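Local structure of hypothetical protein (Bacteroides caccae, 4M8R) at residues F152-V156 against F257-P261; N171-P176 against S190-T196. The protein is of unknown function but joins an N-terminal Ig-like domain to a WD40-like domain of the beta-propeller class. One frame throughout, in Å; residues are numbered along the deposited sequence.

Interaction 1 (F152-V156 against F257-P261)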
# COMPACT_ATOMS: atom_id res chain seq x y z
N PHE A 152 -27.60 10.48 -24.13
CA PHE A 152 -26.67 10.01 -23.09
C PHE A 152 -27.44 9.68 -21.82
O PHE A 152 -28.22 10.49 -21.33
CB PHE A 152 -25.59 11.06 -22.81
CG PHE A 152 -24.34 10.53 -22.16
CD1 PHE A 152 -23.76 9.33 -22.55
CD2 PHE A 152 -23.69 11.28 -21.18
CE1 PHE A 152 -22.60 8.87 -21.96
CE2 PHE A 152 -22.53 10.83 -20.59
CZ PHE A 152 -21.98 9.63 -20.98
N ARG A 153 -27.19 8.49 -21.28
CA ARG A 153 -28.09 7.85 -20.34
C ARG A 153 -27.30 7.08 -19.29
O ARG A 153 -26.18 6.64 -19.56
CB ARG A 153 -28.95 6.88 -21.13
CG ARG A 153 -30.27 6.50 -20.51
CD ARG A 153 -31.13 5.80 -21.56
NE ARG A 153 -30.48 4.58 -22.06
CZ ARG A 153 -30.93 3.34 -21.86
NH1 ARG A 153 -32.05 3.09 -21.18
NH2 ARG A 153 -30.25 2.32 -22.37
N SER A 154 -27.87 6.91 -18.10
CA SER A 154 -27.28 6.08 -17.05
C SER A 154 -25.88 6.59 -16.71
O SER A 154 -24.91 5.82 -16.66
CB SER A 154 -27.23 4.62 -17.50
OG SER A 154 -26.90 3.77 -16.42
N VAL A 155 -25.79 7.88 -16.48
CA VAL A 155 -24.50 8.55 -16.38
C VAL A 155 -23.85 8.32 -15.02
O VAL A 155 -24.47 8.53 -13.98
CB VAL A 155 -24.65 10.05 -16.66
CG1 VAL A 155 -23.30 10.75 -16.58
CG2 VAL A 155 -25.28 10.26 -18.03
N VAL A 156 -22.59 7.90 -15.06
CA VAL A 156 -21.83 7.57 -13.86
C VAL A 156 -20.39 8.04 -14.00
O VAL A 156 -19.96 8.41 -15.09
CB VAL A 156 -21.82 6.06 -13.59
CG1 VAL A 156 -23.23 5.56 -13.33
CG2 VAL A 156 -21.20 5.30 -14.76
N PHE A 257 -34.31 -1.93 -19.99
CA PHE A 257 -33.19 -1.79 -19.06
C PHE A 257 -32.31 -0.60 -19.41
O PHE A 257 -32.38 -0.06 -20.52
CB PHE A 257 -32.32 -3.05 -19.09
CG PHE A 257 -33.05 -4.32 -18.78
CD1 PHE A 257 -33.86 -4.91 -19.74
CD2 PHE A 257 -32.93 -4.92 -17.54
CE1 PHE A 257 -34.54 -6.09 -19.46
CE2 PHE A 257 -33.60 -6.10 -17.26
CZ PHE A 257 -34.41 -6.68 -18.22
N GLY A 258 -31.47 -0.20 -18.47
CA GLY A 258 -30.41 0.77 -18.73
C GLY A 258 -30.73 2.22 -18.39
O GLY A 258 -29.88 3.09 -18.58
N ASP A 259 -31.93 2.49 -17.88
CA ASP A 259 -32.28 3.85 -17.48
C ASP A 259 -31.50 4.26 -16.23
O ASP A 259 -31.18 5.44 -16.04
CB ASP A 259 -33.78 3.99 -17.26
CG ASP A 259 -34.56 3.88 -18.56
OD1 ASP A 259 -34.15 4.54 -19.54
OD2 ASP A 259 -35.57 3.15 -18.59
N TYR A 260 -31.21 3.28 -15.38
CA TYR A 260 -30.40 3.50 -14.19
C TYR A 260 -29.28 2.47 -14.10
O TYR A 260 -29.43 1.34 -14.54
CB TYR A 260 -31.28 3.43 -12.93
CG TYR A 260 -32.32 4.51 -12.90
CD1 TYR A 260 -32.01 5.80 -12.47
CD2 TYR A 260 -33.63 4.25 -13.32
CE1 TYR A 260 -32.97 6.80 -12.45
CE2 TYR A 260 -34.59 5.25 -13.29
CZ TYR A 260 -34.26 6.51 -12.86
OH TYR A 260 -35.21 7.50 -12.84
N PRO A 261 -28.13 2.88 -13.53
CA PRO A 261 -27.04 1.93 -13.38
C PRO A 261 -27.37 0.79 -12.42
O PRO A 261 -28.03 0.99 -11.40
CB PRO A 261 -25.89 2.78 -12.83
CG PRO A 261 -26.49 4.05 -12.37
CD PRO A 261 -27.76 4.24 -13.14
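R153 reaches across to the loop F257-D259 and makes every polar bond between the two segments with one nitrogen. Its CG lies anti to the backbone N (chi1 -157°), and a bend at chi3 brings the guanidinium edge-on to its acceptors. R153 NH1 forms a salt bridge with D259 OD1 at 3.0 Å and a nearly straight hydrogen bond to F257 O at 3.2 Å, both acceptors lying in or close to the guanidinium plane. The carboxylate stands almost upright against that plane, 83° apart, and NH1 meets OD1 from above the carboxylate. G258 O covers one guanidinium face, 3.5 Å from R153 CZ. Glycine suits this place twice over: a beta carbon would fall about 2.7 Å from R153 NH2, and the backbone angles would press it against F257 O. With an alanine at R153, F257 O and D259 would probably lose their shared donor, leaving the carboxylate without its cationic mate.

S154 turns the corner of the chain with positive phi. Its small side chain fits close to the loop: CB lies 3.2 Å from G258 O, and OG, swung away from its own backbone N (chi1 -169°), packs 3.4 Å from P261 CD. V156, back on the strand, lies alongside the ring of P261, the two side chains pointing opposite ways, with V156 CG1 3.7 Å from P261 CG. Both residues also touch I201, so the edge strand 153-156, the strand 196-201 and the lead-in to strand 262-264 meet here, an arrangement consistent with neighbouring sheets of a propeller.

Chemically, the contact is divided into a charged, directional end and an apolar one. NH2 is taken up by Q174, so the guanidinium is fixed from two sides, and its positive charge probably stabilises the ionised form of D259.

Interaction 2 (N171-P176 against S190-T196)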
# COMPACT_ATOMS: atom_id res chain seq x y z
N ASN A 171 -24.66 2.78 -33.96
CA ASN A 171 -24.84 1.67 -34.88
C ASN A 171 -26.04 0.80 -34.50
O ASN A 171 -25.98 -0.43 -34.56
CB ASN A 171 -23.57 0.82 -34.98
CG ASN A 171 -22.37 1.62 -35.45
OD1 ASN A 171 -22.50 2.54 -36.26
ND2 ASN A 171 -21.18 1.27 -34.95
N GLY A 172 -27.13 1.45 -34.09
CA GLY A 172 -28.40 0.77 -33.83
C GLY A 172 -28.53 0.07 -32.49
O GLY A 172 -29.55 -0.58 -32.25
N VAL A 173 -27.53 0.19 -31.63
CA VAL A 173 -27.58 -0.42 -30.29
C VAL A 173 -27.03 0.50 -29.21
O VAL A 173 -26.35 1.48 -29.49
CB VAL A 173 -26.83 -1.76 -30.22
CG1 VAL A 173 -27.49 -2.80 -31.12
CG2 VAL A 173 -25.36 -1.59 -30.58
N GLN A 174 -27.34 0.16 -27.96
CA GLN A 174 -26.84 0.87 -26.80
C GLN A 174 -25.40 0.45 -26.51
O GLN A 174 -25.10 -0.74 -26.42
CB GLN A 174 -27.73 0.60 -25.57
CG GLN A 174 -29.09 1.27 -25.62
CD GLN A 174 -29.00 2.79 -25.48
OE1 GLN A 174 -28.55 3.30 -24.46
NE2 GLN A 174 -29.43 3.51 -26.51
N GLN A 175 -24.52 1.44 -26.38
CA GLN A 175 -23.10 1.21 -26.15
C GLN A 175 -22.53 2.19 -25.13
O GLN A 175 -23.02 3.31 -25.01
CB GLN A 175 -22.32 1.36 -27.45
CG GLN A 175 -22.74 0.41 -28.54
CD GLN A 175 -21.66 0.23 -29.59
OE1 GLN A 175 -20.54 -0.16 -29.27
NE2 GLN A 175 -22.00 0.48 -30.85
N PRO A 176 -21.48 1.78 -24.41
CA PRO A 176 -20.86 2.65 -23.43
C PRO A 176 -19.90 3.66 -24.04
O PRO A 176 -19.10 3.30 -24.91
CB PRO A 176 -20.12 1.69 -22.51
CG PRO A 176 -19.79 0.53 -23.38
CD PRO A 176 -20.93 0.41 -24.34
N SER A 190 -16.43 0.10 -25.71
CA SER A 190 -16.51 -1.29 -26.15
C SER A 190 -15.90 -1.45 -27.54
O SER A 190 -16.05 -0.58 -28.40
CB SER A 190 -17.95 -1.78 -26.16
OG SER A 190 -18.42 -1.99 -24.84
N PHE A 191 -15.19 -2.55 -27.74
CA PHE A 191 -14.59 -2.84 -29.03
C PHE A 191 -15.66 -3.25 -30.03
O PHE A 191 -15.71 -2.71 -31.13
CB PHE A 191 -13.52 -3.92 -28.91
CG PHE A 191 -12.71 -4.08 -30.16
CD1 PHE A 191 -11.72 -3.17 -30.48
CD2 PHE A 191 -12.98 -5.12 -31.05
CE1 PHE A 191 -10.98 -3.31 -31.64
CE2 PHE A 191 -12.25 -5.26 -32.21
CZ PHE A 191 -11.25 -4.36 -32.51
N TYR A 192 -16.51 -4.20 -29.66
CA TYR A 192 -17.57 -4.66 -30.55
C TYR A 192 -18.85 -3.87 -30.35
O TYR A 192 -19.07 -3.25 -29.31
CB TYR A 192 -17.83 -6.16 -30.36
CG TYR A 192 -16.71 -7.07 -30.82
CD1 TYR A 192 -16.29 -7.08 -32.15
CD2 TYR A 192 -16.07 -7.93 -29.93
CE1 TYR A 192 -15.27 -7.91 -32.57
CE2 TYR A 192 -15.05 -8.76 -30.34
CZ TYR A 192 -14.65 -8.75 -31.66
OH TYR A 192 -13.63 -9.59 -32.06
N ASP A 193 -19.72 -3.92 -31.36
CA ASP A 193 -21.00 -3.22 -31.34
C ASP A 193 -22.08 -4.14 -30.77
O ASP A 193 -23.00 -4.54 -31.48
CB ASP A 193 -21.37 -2.76 -32.75
CG ASP A 193 -20.37 -1.76 -33.31
OD1 ASP A 193 -20.28 -0.64 -32.76
OD2 ASP A 193 -19.69 -2.08 -34.31
N TYR A 194 -21.96 -4.47 -29.49
CA TYR A 194 -22.94 -5.33 -28.82
C TYR A 194 -23.87 -4.46 -27.99
O TYR A 194 -23.42 -3.52 -27.33
CB TYR A 194 -22.24 -6.37 -27.93
CG TYR A 194 -21.35 -7.38 -28.66
CD1 TYR A 194 -21.61 -7.75 -29.98
CD2 TYR A 194 -20.27 -7.99 -28.01
CE1 TYR A 194 -20.81 -8.68 -30.64
CE2 TYR A 194 -19.47 -8.92 -28.66
CZ TYR A 194 -19.75 -9.26 -29.98
OH TYR A 194 -18.96 -10.18 -30.65
N ASN A 195 -25.16 -4.77 -28.02
CA ASN A 195 -26.14 -4.01 -27.27
C ASN A 195 -25.90 -4.15 -25.77
O ASN A 195 -25.61 -5.24 -25.28
CB ASN A 195 -27.56 -4.47 -27.61
CG ASN A 195 -28.63 -3.58 -27.00
OD1 ASN A 195 -28.61 -2.36 -27.17
ND2 ASN A 195 -29.55 -4.19 -26.27
N THR A 196 -26.04 -3.04 -25.06
CA THR A 196 -25.74 -2.98 -23.64
C THR A 196 -27.02 -2.77 -22.83
O THR A 196 -27.67 -1.73 -22.94
CB THR A 196 -24.77 -1.83 -23.36
OG1 THR A 196 -23.66 -1.92 -24.26
CG2 THR A 196 -24.26 -1.87 -21.92
O HOH W 1 -18.42 1.54 -27.06
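N171 and Q175 meet D193 where a type I' turn, N171-G172 at its corners, joins the antiparallel strands 163-170 and 173-180 of the propeller-like domain. Both corners have positive phi, which asparagine and glycine tolerate more readily than other residues.

Of the side-chain hydrogen bonds, two converge on D193 OD1. Q175 NE2 comes in at 2.8 Å along the anti lone pair, whereas N171 ND2, at 3.0 Å, approaches from above the carboxylate plane, 60° out of it. D193 is the centre of an inverse gamma turn, and its short acid can accept both amides.

Further along, side chain and backbone pair with each other. With chi1 at -172° the N195 amide swings over beside its own carbonyl carbon, which brings OD1 within 2.9 Å of Q174 N, in the carbonyl plane. Q174 O in turn accepts T196 OG1 at 2.9 Å and, more weakly, T196 N; a threonine thus grips one carbonyl twice as strand 196-201 begins.

Van der Waals contact adds to this: V173 CB rests 3.8 Å from N195 CB, and P176 CG lies 3.2 Å from S190 OG, a hydroxyl bonded to Q211. On the far side of the loop, F191 meets F93 of the second subunit edge-to-face.

Finally, one water links the segments' other ends: it accepts a hydrogen bond from S190 N at 2.8 Å and lies 2.9 Å from P176 O, to which it donates.

From the N terminus, past strands 118-123, 128-133 and 143-145, the chain reaches strand 153-156, which supplies one half of interaction 1. It then runs through strand 163-170 and the hairpin into strand 173-180, and after strand 186-188 folds back so that 190-196 meets 171-176 in interaction 2, closing a short loop of 13 intervening residues. Only after strands 196-201, 208-212, 217-221 and 239-240 does 257-261 return to close interaction 1 over 100 residues, so interaction 2 is nested inside it. Together they tie the sheet containing 153-156 and 173-180 to the next one, and they touch directly through a probable hydrogen bond, R153 NH2 to Q174 OE1, 2.9 Å.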